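Local coordinates for protein FkbI (Streptomyces hygroscopicus, PDB 1R2J) that probably acts as an FAD-dependent acyl-ACP dehydrogenase in making the methoxymalonyl extender unit of the polyketide immunosuppressant FK520, at residues Trp83-Leu88 with Val165-Ala170; Thr125-Asp130 with Gly204-Gly209; Leu38-Val43 with Thr76-Ala81; Leu71-Thr76 with Ser184-Ala189; Thr9-Asp14 with Leu30-Ala35. All blocks are in the same frame, centred on the assembly; numbering follows the deposited sequence.

Contact 1 of 5, residues Trp83-Leu88 with Val165-Ala170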
# COMPACT_ATOMS: atom_id res chain seq x y z
N TRP A 83 -11.07 -4.06 2.78
CA TRP A 83 -10.86 -5.30 3.52
C TRP A 83 -11.20 -5.11 5.00
O TRP A 83 -11.87 -5.95 5.60
CB TRP A 83 -9.40 -5.74 3.38
CG TRP A 83 -9.02 -6.86 4.30
CD1 TRP A 83 -8.18 -6.79 5.38
CD2 TRP A 83 -9.48 -8.21 4.24
NE1 TRP A 83 -8.10 -8.02 5.99
CE2 TRP A 83 -8.88 -8.91 5.31
CE3 TRP A 83 -10.35 -8.90 3.38
CZ2 TRP A 83 -9.12 -10.27 5.55
CZ3 TRP A 83 -10.58 -10.25 3.62
CH2 TRP A 83 -9.97 -10.92 4.69
N THR A 84 -10.72 -4.02 5.57
CA THR A 84 -10.98 -3.72 6.98
C THR A 84 -12.48 -3.66 7.27
O THR A 84 -12.95 -4.18 8.29
CB THR A 84 -10.33 -2.38 7.37
OG1 THR A 84 -8.92 -2.45 7.16
CG2 THR A 84 -10.60 -2.06 8.84
N VAL A 85 -13.25 -3.04 6.38
CA VAL A 85 -14.68 -2.92 6.58
C VAL A 85 -15.41 -4.24 6.37
O VAL A 85 -16.37 -4.54 7.08
CB VAL A 85 -15.30 -1.85 5.64
CG1 VAL A 85 -16.79 -1.77 5.86
CG2 VAL A 85 -14.65 -0.50 5.89
N GLN A 86 -14.96 -5.04 5.42
CA GLN A 86 -15.64 -6.30 5.19
C GLN A 86 -15.17 -7.39 6.14
O GLN A 86 -15.74 -8.48 6.19
CB GLN A 86 -15.47 -6.70 3.72
CG GLN A 86 -14.32 -7.61 3.42
CD GLN A 86 -14.74 -9.05 3.53
OE1 GLN A 86 -15.77 -9.45 2.97
NE2 GLN A 86 -13.95 -9.85 4.24
N ARG A 87 -14.13 -7.10 6.93
CA ARG A 87 -13.62 -8.07 7.89
C ARG A 87 -14.14 -7.76 9.30
O ARG A 87 -14.28 -8.65 10.13
CB ARG A 87 -12.08 -8.05 7.91
CG ARG A 87 -11.45 -9.11 8.81
CD ARG A 87 -11.75 -10.52 8.33
NE ARG A 87 -11.34 -11.56 9.28
CZ ARG A 87 -11.54 -12.86 9.10
NH1 ARG A 87 -12.14 -13.30 8.00
NH2 ARG A 87 -11.15 -13.74 10.02
N LEU A 88 -14.45 -6.48 9.54
CA LEU A 88 -14.95 -6.02 10.83
C LEU A 88 -16.41 -5.55 10.80
O LEU A 88 -17.19 -5.89 11.68
CB LEU A 88 -14.07 -4.87 11.34
CG LEU A 88 -12.55 -5.10 11.41
CD1 LEU A 88 -11.86 -3.82 11.85
CD2 LEU A 88 -12.24 -6.24 12.37
N VAL A 165 -12.56 0.87 15.36
CA VAL A 165 -12.28 1.42 14.04
C VAL A 165 -13.49 2.23 13.57
O VAL A 165 -14.61 1.73 13.56
CB VAL A 165 -12.00 0.31 13.01
CG1 VAL A 165 -11.53 0.91 11.71
CG2 VAL A 165 -10.97 -0.66 13.57
N VAL A 166 -13.25 3.48 13.17
CA VAL A 166 -14.32 4.36 12.72
C VAL A 166 -14.11 4.93 11.32
O VAL A 166 -13.03 5.42 10.99
CB VAL A 166 -14.51 5.55 13.70
CG1 VAL A 166 -15.78 6.33 13.35
CG2 VAL A 166 -14.57 5.04 15.12
N VAL A 167 -15.16 4.87 10.50
CA VAL A 167 -15.10 5.41 9.14
C VAL A 167 -15.60 6.85 9.26
O VAL A 167 -16.78 7.09 9.48
CB VAL A 167 -16.02 4.63 8.18
CG1 VAL A 167 -15.97 5.24 6.79
CG2 VAL A 167 -15.59 3.16 8.13
N VAL A 168 -14.67 7.80 9.12
CA VAL A 168 -14.98 9.21 9.24
C VAL A 168 -14.97 9.97 7.91
O VAL A 168 -14.00 9.91 7.16
CB VAL A 168 -13.96 9.91 10.18
CG1 VAL A 168 -14.41 11.33 10.47
CG2 VAL A 168 -13.80 9.11 11.46
N PRO A 169 -16.06 10.71 7.61
CA PRO A 169 -16.12 11.47 6.36
C PRO A 169 -15.05 12.56 6.42
O PRO A 169 -14.94 13.29 7.41
CB PRO A 169 -17.53 12.05 6.38
CG PRO A 169 -18.31 11.01 7.15
CD PRO A 169 -17.37 10.71 8.29
N ALA A 170 -14.27 12.68 5.35
CA ALA A 170 -13.19 13.66 5.28
C ALA A 170 -13.61 15.10 5.54
O ALA A 170 -12.79 15.93 5.92
CB ALA A 170 -12.50 13.56 3.92
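Leu88, Val85 and Thr84 pack by their methyl groups against Val165 and Val167, where the helical N-terminal domain of the acyl-CoA dehydrogenase fold meets its middle beta domain. Residues 83-88 form the last turn and a half of helix 69-88, and residues 165-169 belong to an outer strand of a three-stranded sheet; the two short axes pass 10.5 Å apart, so side chains alone bridge the gap. Leu88 has CG beside its backbone N and anti to its carbonyl carbon (chi1 -53°), which carries CD1 to 3.7 Å from Val165 CG2. The two side chains meet at about a right angle, one branch of each touching the other. The second branch of Val165, CG1, faces Thr84 CG2 at 4.2 Å. Thr84 is thereby split by function: CG2 serves the interface, whereas OG1, turned back beside its own N (chi1 -60°), is hydrogen-bonded to Met80 O one turn earlier and to Ser221 OG. Its polar end is thus satisfied away from the strand. Further along the strand the packing is slacker, and Phe97 of helix 91-100 adds to it by touching both Val85 and Val167. Between these two valines the nearest atoms are the like-named branches, Val85 CG2 and Val167 CG2, 4.4 Å apart.

Contact 2 of 5, residues Thr125-Asp130 with Gly204-Gly209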
# COMPACT_ATOMS: atom_id res chain seq x y z
N THR A 125 -5.31 7.90 20.20
CA THR A 125 -6.58 8.38 19.66
C THR A 125 -7.71 7.58 20.30
O THR A 125 -7.60 6.36 20.48
CB THR A 125 -6.62 8.22 18.13
OG1 THR A 125 -7.92 8.58 17.65
CG2 THR A 125 -6.31 6.80 17.74
N ARG A 126 -8.79 8.26 20.65
CA ARG A 126 -9.93 7.62 21.30
C ARG A 126 -11.25 7.73 20.54
O ARG A 126 -11.53 8.74 19.91
CB ARG A 126 -10.10 8.21 22.71
CG ARG A 126 -9.87 9.71 22.78
CD ARG A 126 -9.57 10.15 24.21
NE ARG A 126 -9.48 11.60 24.32
CZ ARG A 126 -8.51 12.34 23.79
NH1 ARG A 126 -7.54 11.75 23.10
NH2 ARG A 126 -8.52 13.66 23.93
N VAL A 127 -12.05 6.67 20.61
CA VAL A 127 -13.36 6.61 19.99
C VAL A 127 -14.32 6.38 21.13
O VAL A 127 -14.15 5.42 21.90
CB VAL A 127 -13.47 5.44 19.00
CG1 VAL A 127 -14.88 5.35 18.46
CG2 VAL A 127 -12.48 5.61 17.86
N ARG A 128 -15.32 7.24 21.26
CA ARG A 128 -16.26 7.10 22.37
C ARG A 128 -17.74 7.05 21.94
O ARG A 128 -18.34 8.08 21.58
CB ARG A 128 -16.03 8.23 23.39
CG ARG A 128 -15.00 7.90 24.46
CD ARG A 128 -15.14 8.78 25.70
NE ARG A 128 -16.44 8.55 26.33
CZ ARG A 128 -16.80 7.46 27.00
NH1 ARG A 128 -18.02 7.39 27.52
NH2 ARG A 128 -15.95 6.45 27.15
N LEU A 129 -18.32 5.85 22.05
CA LEU A 129 -19.71 5.61 21.72
C LEU A 129 -20.55 6.37 22.76
O LEU A 129 -20.32 6.23 23.96
CB LEU A 129 -20.06 4.13 21.81
CG LEU A 129 -19.47 3.16 20.79
CD1 LEU A 129 -19.69 1.72 21.24
CD2 LEU A 129 -20.09 3.41 19.42
N ASP A 130 -21.53 7.15 22.30
CA ASP A 130 -22.37 7.93 23.20
C ASP A 130 -23.77 8.08 22.59
O ASP A 130 -24.09 9.11 21.99
CB ASP A 130 -21.76 9.31 23.41
CG ASP A 130 -20.43 9.25 24.14
OD1 ASP A 130 -20.40 8.71 25.27
OD2 ASP A 130 -19.42 9.73 23.58
N GLY A 204 -23.22 4.33 13.73
CA GLY A 204 -23.09 3.33 12.69
C GLY A 204 -21.76 3.39 11.96
O GLY A 204 -21.40 2.48 11.22
N ALA A 205 -21.02 4.48 12.17
CA ALA A 205 -19.73 4.68 11.54
C ALA A 205 -18.70 3.77 12.18
O ALA A 205 -17.71 3.39 11.54
CB ALA A 205 -19.29 6.13 11.67
N VAL A 206 -18.92 3.42 13.44
CA VAL A 206 -18.01 2.55 14.17
C VAL A 206 -18.28 1.09 13.81
O VAL A 206 -19.30 0.52 14.20
CB VAL A 206 -18.16 2.73 15.68
CG1 VAL A 206 -17.12 1.90 16.41
CG2 VAL A 206 -18.01 4.20 16.04
N LEU A 207 -17.35 0.49 13.08
CA LEU A 207 -17.48 -0.89 12.66
C LEU A 207 -17.77 -1.84 13.81
O LEU A 207 -17.27 -1.66 14.92
CB LEU A 207 -16.22 -1.33 11.92
CG LEU A 207 -15.91 -0.58 10.61
CD1 LEU A 207 -14.57 -1.04 10.06
CD2 LEU A 207 -17.02 -0.83 9.59
N ALA A 208 -18.58 -2.86 13.55
CA ALA A 208 -18.93 -3.85 14.56
C ALA A 208 -17.68 -4.66 14.86
O ALA A 208 -16.82 -4.84 13.99
CB ALA A 208 -20.03 -4.77 14.04
N GLY A 209 -17.56 -5.15 16.08
CA GLY A 209 -16.36 -5.90 16.42
C GLY A 209 -15.26 -4.94 16.83
O GLY A 209 -14.11 -5.34 17.02
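Val206 meets Val127 and Leu129 with methyl groups alone, so neither a face nor an edge of any flat group enters the interface. The flat groups nearby, the Arg128 guanidinium and the Asp130 carboxylate, belong to the other side of the strand: the first side-chain bond of Arg128 leads away from residues 204-209, and its NH1 forms a salt bridge with Asp130 OD1 at 3.5 Å. Within the apolar contact a single methyl does most of the work. Val206 CG2 lies 4.0 Å from Leu129 CD2 and 4.1 Å from Val127 CG1, touching both side chains, which stand two residues apart on the same strand. Val206 has CG1 anti to its N (chi1 -175°), leaving CG2 beside the N as the branch presented to the strand. It runs past Val127 in the opposite direction and meets Leu129 aslant. Strand 126-130 forms an antiparallel hairpin with strand 133-143 in the sheet of the middle beta domain, and residues 204-209 belong to the connection from that domain to helix 219-248. The contact therefore lays this connection over the side chains that strand 126-130 offers it. Val166 of strand 164-169 packs on both Val127 and Val206, extending the apolar cluster on the buried side, while Leu129 lies at its solvent-exposed margin. Leu129 nevertheless enters the cluster: CG stands beside its backbone N (chi1 -69°), and CD2 is the branch that meets the valine methyl.

Contact 3 of 5, residues Leu38-Val43 with Thr76-Ala81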
# COMPACT_ATOMS: atom_id res chain seq x y z
N LEU A 38 -11.35 -1.18 -9.74
CA LEU A 38 -9.92 -1.44 -9.68
C LEU A 38 -9.49 -0.75 -8.39
O LEU A 38 -10.25 0.05 -7.84
CB LEU A 38 -9.23 -0.84 -10.90
CG LEU A 38 -9.84 -1.25 -12.24
CD1 LEU A 38 -9.29 -0.36 -13.35
CD2 LEU A 38 -9.55 -2.72 -12.52
N LEU A 39 -8.29 -1.03 -7.89
CA LEU A 39 -7.87 -0.41 -6.62
C LEU A 39 -8.65 -1.05 -5.48
O LEU A 39 -8.31 -0.87 -4.31
CB LEU A 39 -8.15 1.10 -6.62
CG LEU A 39 -7.23 2.04 -7.40
CD1 LEU A 39 -7.09 1.60 -8.85
CD2 LEU A 39 -7.79 3.43 -7.32
N CYS A 40 -9.68 -1.80 -5.85
CA CYS A 40 -10.59 -2.48 -4.93
C CYS A 40 -10.95 -3.86 -5.47
O CYS A 40 -11.88 -4.49 -4.97
CB CYS A 40 -11.90 -1.70 -4.86
SG CYS A 40 -12.34 -1.05 -3.29
N ALA A 41 -10.22 -4.31 -6.49
CA ALA A 41 -10.49 -5.57 -7.17
C ALA A 41 -10.99 -6.78 -6.37
O ALA A 41 -11.79 -7.56 -6.89
CB ALA A 41 -9.28 -5.97 -8.01
N GLU A 42 -10.54 -6.95 -5.13
CA GLU A 42 -10.96 -8.11 -4.35
C GLU A 42 -12.35 -8.00 -3.72
O GLU A 42 -12.86 -8.98 -3.16
CB GLU A 42 -9.91 -8.42 -3.27
CG GLU A 42 -8.67 -9.08 -3.84
CD GLU A 42 -7.56 -9.25 -2.81
OE1 GLU A 42 -7.85 -9.70 -1.69
OE2 GLU A 42 -6.39 -8.93 -3.14
N VAL A 43 -12.97 -6.83 -3.81
CA VAL A 43 -14.30 -6.66 -3.25
C VAL A 43 -15.29 -7.54 -4.01
O VAL A 43 -15.29 -7.59 -5.24
CB VAL A 43 -14.75 -5.18 -3.31
CG1 VAL A 43 -16.23 -5.04 -2.96
CG2 VAL A 43 -13.91 -4.36 -2.34
N THR A 76 -3.43 0.17 -2.57
CA THR A 76 -3.23 -0.54 -1.31
C THR A 76 -4.10 0.07 -0.21
O THR A 76 -4.70 -0.66 0.57
CB THR A 76 -1.71 -0.55 -0.87
OG1 THR A 76 -1.31 0.75 -0.42
CG2 THR A 76 -0.82 -0.93 -2.05
N SER A 77 -4.18 1.40 -0.16
CA SER A 77 -4.99 2.07 0.85
C SER A 77 -6.47 1.75 0.61
O SER A 77 -7.21 1.43 1.55
CB SER A 77 -4.77 3.58 0.79
OG SER A 77 -3.44 3.91 1.14
N GLN A 78 -6.89 1.85 -0.65
CA GLN A 78 -8.26 1.55 -1.03
C GLN A 78 -8.59 0.12 -0.62
O GLN A 78 -9.58 -0.13 0.07
CB GLN A 78 -8.43 1.65 -2.55
CG GLN A 78 -8.96 2.98 -3.06
CD GLN A 78 -10.34 3.32 -2.51
OE1 GLN A 78 -10.46 3.84 -1.40
NE2 GLN A 78 -11.38 3.01 -3.27
N GLY A 79 -7.75 -0.81 -1.08
CA GLY A 79 -7.96 -2.22 -0.79
C GLY A 79 -7.94 -2.56 0.68
O GLY A 79 -8.70 -3.42 1.13
N MET A 80 -7.06 -1.89 1.42
CA MET A 80 -6.94 -2.13 2.85
C MET A 80 -8.19 -1.64 3.57
O MET A 80 -8.68 -2.29 4.48
CB MET A 80 -5.70 -1.44 3.41
CG MET A 80 -5.44 -1.74 4.89
SD MET A 80 -3.70 -1.57 5.39
CE MET A 80 -3.53 0.18 5.46
N ALA A 81 -8.70 -0.48 3.16
CA ALA A 81 -9.90 0.07 3.77
C ALA A 81 -11.08 -0.85 3.53
O ALA A 81 -11.85 -1.14 4.45
CB ALA A 81 -10.19 1.45 3.20
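Cys40 O accepts a hydrogen bond from Val43 N at 2.8 Å, closing a type I turn whose first residue, Cys40, touches Gln78 of helix 69-88. Just before the turn, Leu39 O is approached by two groups of the helix: Gln78 CB lies 3.1 Å from it and Gly79 N 3.3 Å. The amide is poorly angled for a hydrogen bond, so the oxygen rests against the helix backbone and the first carbon of the glutamine without a true polar bond to either. Leu39 has a positive phi (73°), a bend that sets this part of the loop against the helix. Gly79 bears no side chain, and here the two backbones come nearest, Cys40 CA standing 4.9 Å from Gly79 CA. Beside this point Gln78 folds over the loop. Its CG lies 4.1 Å from Leu39 CB. A bend at chi2 (-60°) then turns the amide along the loop and brings NE2 to 4.2 Å from Cys40 SG. The amide oxygen serves another partner: Gln78 OE1 accepts a hydrogen bond from Ala107 N. All of this is buried in the N-terminal helical domain of the acyl-CoA dehydrogenase fold, helix 69-88 being one of its core helices. Because Ala107 begins strand 107-110, which carries the FAD-binding Val109, Gln78 links the two elements: its aliphatic part packs on the loop, and its carbonyl holds the backbone leading to the cofactor site.

Contact 4 of 5, residues Leu71-Thr76 with Ser184-Ala189; sequences LRSVMT and SGCRAA
Ser73 OG stands 3.5 Å from Cys186 SG, and in the same side chain Ser73 CB packs on Ala189 CB at 4.0 Å. A looser touch follows one residue on, Val74 CG2 lying 4.5 Å from Ala189 O. The serine oxygen sits beside its own backbone N (chi1 -70°), a setting in which it is hydrogen-bonded to Ser69 O, one helical turn earlier. Cys186 and Ala189 are the ends of a type I beta turn, closed by Ala189 N bonding to Cys186 O at 2.9 Å, so the two residues that touch Ser73 are held at a fixed spacing. The turn lies between strands 175-179 and 192-196 of the middle beta domain and settles on helix 69-88 of the N-terminal helical domain, a junction at the flavin site: the Cys186 side chain is about 4 Å from the bound FAD. In the next shell, Asp339 OD1 takes the amide of Cys186, His191 NE2 bonds to its carbonyl, and Ser70 OG holds Ala188 N. On the helix, Thr76 OG1 donates to Ser73 O at 2.6 Å, tilted 29° from the carbonyl plane, and Ser77 OG binds the same oxygen.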
# COMPACT_ATOMS: atom_id res chain seq x y z
N LEU A 71 0.53 5.57 -7.39
CA LEU A 71 -0.78 5.10 -7.78
C LEU A 71 -1.04 3.76 -7.10
O LEU A 71 -2.13 3.51 -6.58
CB LEU A 71 -0.86 4.94 -9.31
CG LEU A 71 -2.15 4.37 -9.90
CD1 LEU A 71 -3.34 5.22 -9.46
CD2 LEU A 71 -2.05 4.34 -11.42
N ARG A 72 -0.01 2.91 -7.08
CA ARG A 72 -0.09 1.59 -6.46
C ARG A 72 -0.43 1.74 -4.97
O ARG A 72 -1.21 0.97 -4.42
CB ARG A 72 1.25 0.87 -6.61
CG ARG A 72 1.22 -0.66 -6.50
CD ARG A 72 1.19 -1.16 -5.07
NE ARG A 72 2.07 -0.44 -4.14
CZ ARG A 72 3.37 -0.21 -4.31
NH1 ARG A 72 4.01 -0.62 -5.41
NH2 ARG A 72 4.04 0.42 -3.36
N SER A 73 0.17 2.75 -4.33
CA SER A 73 -0.08 2.99 -2.91
C SER A 73 -1.55 3.32 -2.65
O SER A 73 -2.08 2.99 -1.59
CB SER A 73 0.83 4.10 -2.40
OG SER A 73 2.18 3.66 -2.35
N VAL A 74 -2.19 3.99 -3.61
CA VAL A 74 -3.59 4.35 -3.48
C VAL A 74 -4.43 3.08 -3.52
O VAL A 74 -5.41 2.95 -2.79
CB VAL A 74 -4.04 5.31 -4.61
CG1 VAL A 74 -5.53 5.62 -4.48
CG2 VAL A 74 -3.24 6.59 -4.54
N MET A 75 -4.03 2.14 -4.38
CA MET A 75 -4.73 0.86 -4.50
C MET A 75 -4.61 0.09 -3.19
O MET A 75 -5.55 -0.57 -2.76
CB MET A 75 -4.10 0.00 -5.61
CG MET A 75 -4.20 0.57 -7.00
SD MET A 75 -3.41 -0.51 -8.22
CE MET A 75 -4.31 -2.07 -7.93
N THR A 76 -3.43 0.17 -2.57
CA THR A 76 -3.23 -0.54 -1.31
C THR A 76 -4.10 0.07 -0.21
O THR A 76 -4.70 -0.66 0.57
CB THR A 76 -1.71 -0.55 -0.87
OG1 THR A 76 -1.31 0.75 -0.42
CG2 THR A 76 -0.82 -0.93 -2.05
N SER A 184 9.68 11.74 0.78
CA SER A 184 10.86 11.28 0.06
C SER A 184 10.54 10.35 -1.11
O SER A 184 11.20 10.42 -2.15
CB SER A 184 11.84 10.59 1.01
OG SER A 184 11.27 9.41 1.55
N GLY A 185 9.55 9.49 -0.94
CA GLY A 185 9.18 8.56 -2.00
C GLY A 185 7.67 8.45 -2.12
O GLY A 185 6.95 8.99 -1.27
N CYS A 186 7.17 7.75 -3.15
CA CYS A 186 5.73 7.62 -3.36
C CYS A 186 5.13 9.04 -3.21
O CYS A 186 4.03 9.22 -2.69
CB CYS A 186 5.13 6.67 -2.32
SG CYS A 186 5.43 4.88 -2.61
N ARG A 187 5.89 10.01 -3.69
CA ARG A 187 5.55 11.43 -3.60
C ARG A 187 4.20 11.91 -4.11
O ARG A 187 3.75 13.00 -3.75
CB ARG A 187 6.68 12.25 -4.24
CG ARG A 187 8.05 11.94 -3.65
CD ARG A 187 9.10 12.94 -4.08
NE ARG A 187 9.38 12.88 -5.51
CZ ARG A 187 10.34 13.59 -6.10
NH1 ARG A 187 11.08 14.42 -5.38
NH2 ARG A 187 10.56 13.47 -7.40
N ALA A 188 3.54 11.11 -4.95
CA ALA A 188 2.24 11.51 -5.46
C ALA A 188 1.11 10.72 -4.80
O ALA A 188 -0.04 10.78 -5.24
CB ALA A 188 2.19 11.31 -6.97
N ALA A 189 1.43 9.98 -3.74
CA ALA A 189 0.44 9.16 -3.05
C ALA A 189 -0.51 9.92 -2.12
O ALA A 189 -1.39 9.32 -1.51
CB ALA A 189 1.14 8.06 -2.28

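Contact 5 of 5, residues Thr9-Asp14 with Leu30-Ala35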
# COMPACT_ATOMS: atom_id res chain seq x y z
N THR A 9 -1.61 0.63 -18.32
CA THR A 9 -0.38 1.02 -18.99
C THR A 9 -0.75 2.26 -19.74
O THR A 9 0.08 3.16 -19.91
CB THR A 9 0.10 0.11 -20.14
OG1 THR A 9 -0.82 0.17 -21.24
CG2 THR A 9 0.29 -1.30 -19.66
N ASP A 10 -1.97 2.35 -20.28
CA ASP A 10 -2.10 3.60 -20.97
C ASP A 10 -2.71 4.81 -20.29
O ASP A 10 -2.55 5.94 -20.74
CB ASP A 10 -2.54 3.51 -22.47
CG ASP A 10 -2.24 2.19 -23.19
OD1 ASP A 10 -3.16 1.49 -23.62
OD2 ASP A 10 -1.03 1.92 -23.35
N LEU A 11 -3.36 4.50 -19.18
CA LEU A 11 -3.93 5.43 -18.26
C LEU A 11 -2.61 6.09 -17.81
O LEU A 11 -2.36 7.26 -18.08
CB LEU A 11 -4.64 4.72 -17.11
CG LEU A 11 -6.17 4.78 -17.23
CD1 LEU A 11 -6.56 4.40 -18.64
CD2 LEU A 11 -6.83 3.87 -16.22
N VAL A 12 -1.73 5.33 -17.16
CA VAL A 12 -0.43 5.87 -16.74
C VAL A 12 0.28 6.46 -17.96
O VAL A 12 0.74 7.61 -17.95
CB VAL A 12 0.53 4.79 -16.13
CG1 VAL A 12 1.88 5.42 -15.76
CG2 VAL A 12 -0.11 4.17 -14.89
N GLY A 13 0.37 5.63 -19.00
CA GLY A 13 1.00 5.99 -20.26
C GLY A 13 1.96 7.17 -20.30
O GLY A 13 1.64 8.21 -20.88
N ASP A 14 3.13 7.01 -19.69
CA ASP A 14 4.13 8.07 -19.72
C ASP A 14 3.67 9.37 -19.07
O ASP A 14 3.48 10.38 -19.75
CB ASP A 14 4.53 8.33 -21.17
CG ASP A 14 5.58 9.40 -21.30
OD1 ASP A 14 6.73 9.15 -20.87
OD2 ASP A 14 5.26 10.49 -21.82
N LEU A 30 -8.24 8.61 -10.22
CA LEU A 30 -8.52 7.77 -9.07
C LEU A 30 -10.00 7.42 -8.96
O LEU A 30 -10.35 6.26 -8.74
CB LEU A 30 -8.02 8.45 -7.79
CG LEU A 30 -6.52 8.81 -7.81
CD1 LEU A 30 -6.10 9.41 -6.46
CD2 LEU A 30 -5.70 7.56 -8.09
N VAL A 31 -10.87 8.42 -9.12
CA VAL A 31 -12.31 8.18 -9.05
C VAL A 31 -12.72 7.23 -10.18
O VAL A 31 -13.56 6.35 -9.98
CB VAL A 31 -13.10 9.51 -9.17
CG1 VAL A 31 -12.64 10.29 -10.37
CG2 VAL A 31 -14.60 9.22 -9.28
N ARG A 32 -12.11 7.41 -11.35
CA ARG A 32 -12.39 6.58 -12.52
C ARG A 32 -12.04 5.12 -12.23
O ARG A 32 -12.83 4.21 -12.49
CB ARG A 32 -11.56 7.10 -13.70
CG ARG A 32 -12.08 6.73 -15.08
CD ARG A 32 -11.57 5.39 -15.57
NE ARG A 32 -11.22 5.47 -16.99
CZ ARG A 32 -11.19 4.43 -17.82
NH1 ARG A 32 -11.50 3.21 -17.38
NH2 ARG A 32 -10.85 4.61 -19.09
N LEU A 33 -10.84 4.89 -11.69
CA LEU A 33 -10.39 3.55 -11.35
C LEU A 33 -11.21 2.99 -10.19
O LEU A 33 -11.53 1.80 -10.15
CB LEU A 33 -8.91 3.57 -10.96
CG LEU A 33 -7.83 3.58 -12.05
CD1 LEU A 33 -8.20 4.51 -13.17
CD2 LEU A 33 -6.51 4.01 -11.42
N GLY A 34 -11.55 3.85 -9.23
CA GLY A 34 -12.33 3.42 -8.09
C GLY A 34 -13.70 2.93 -8.53
O GLY A 34 -14.18 1.87 -8.10
N ALA A 35 -14.33 3.71 -9.41
CA ALA A 35 -15.65 3.38 -9.94
C ALA A 35 -15.59 2.12 -10.81
O ALA A 35 -16.60 1.43 -10.96
CB ALA A 35 -16.20 4.56 -10.75
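Leu11 reaches across from one helix to Leu33 and Arg32 of another, its contact growing closer from the root of the side chain to its ends. Its CB is still 5.3 Å from Leu33 CD1, and Leu11 CG comes to 4.5 Å of that same methyl, Leu33 CD1. The two branches then part. CD2 presses on Leu33 CD1 at 3.4 Å, tighter than usual for two carbons, the two side chains lying alongside with their chains running opposite ways. CD1 turns instead to the arginine and lies 4.3 Å from Arg32 NH2, approaching the guanidinium obliquely. The first torsion of Leu11 (chi1 -106°) falls away from any staggered position, which together with the short methyl pair suggests a somewhat strained side chain. Helices 5-12 and 27-35 are the first and third helices of the N-terminal helical domain of the acyl-CoA dehydrogenase fold, and this contact joins them near the protein surface, away from the flavin. Leu33 also packs on Leu71 of helix 69-88, so the buried side of the pair leads into the domain core. At the outer margin, Arg32 is exposed and its NH1 forms a salt bridge with Asp36, while NH2 is the guanidinium atom nearest Leu11 CD1. Just past Leu11 the helix ends: Gly13 departs from helical angles with a positive phi.

How the contacts relate
Contacts 1, 3 and 4 share helix 69-88, using successive portions of it, those of contacts 3 and 4 overlapping at Thr76: contact 4 reaches a turn near the flavin, contact 3 a loop of the same helical domain, and contact 1 the beta domain. All three are buried, but contacts 3 and 4 bring backbone oxygens, serine and glutamine into play, whereas contact 1 depends on methyl groups. Contact 2, the farthest from the chain's centre, is also apolar and adjoins contact 1, with probable backbone hydrogen bonds between strand 165-169 and the loop 204-209; it extends to an exposed margin. Contact 5 is only partly buried, yet its leucines touch Leu39 of contact 3 and Leu71 of contact 4.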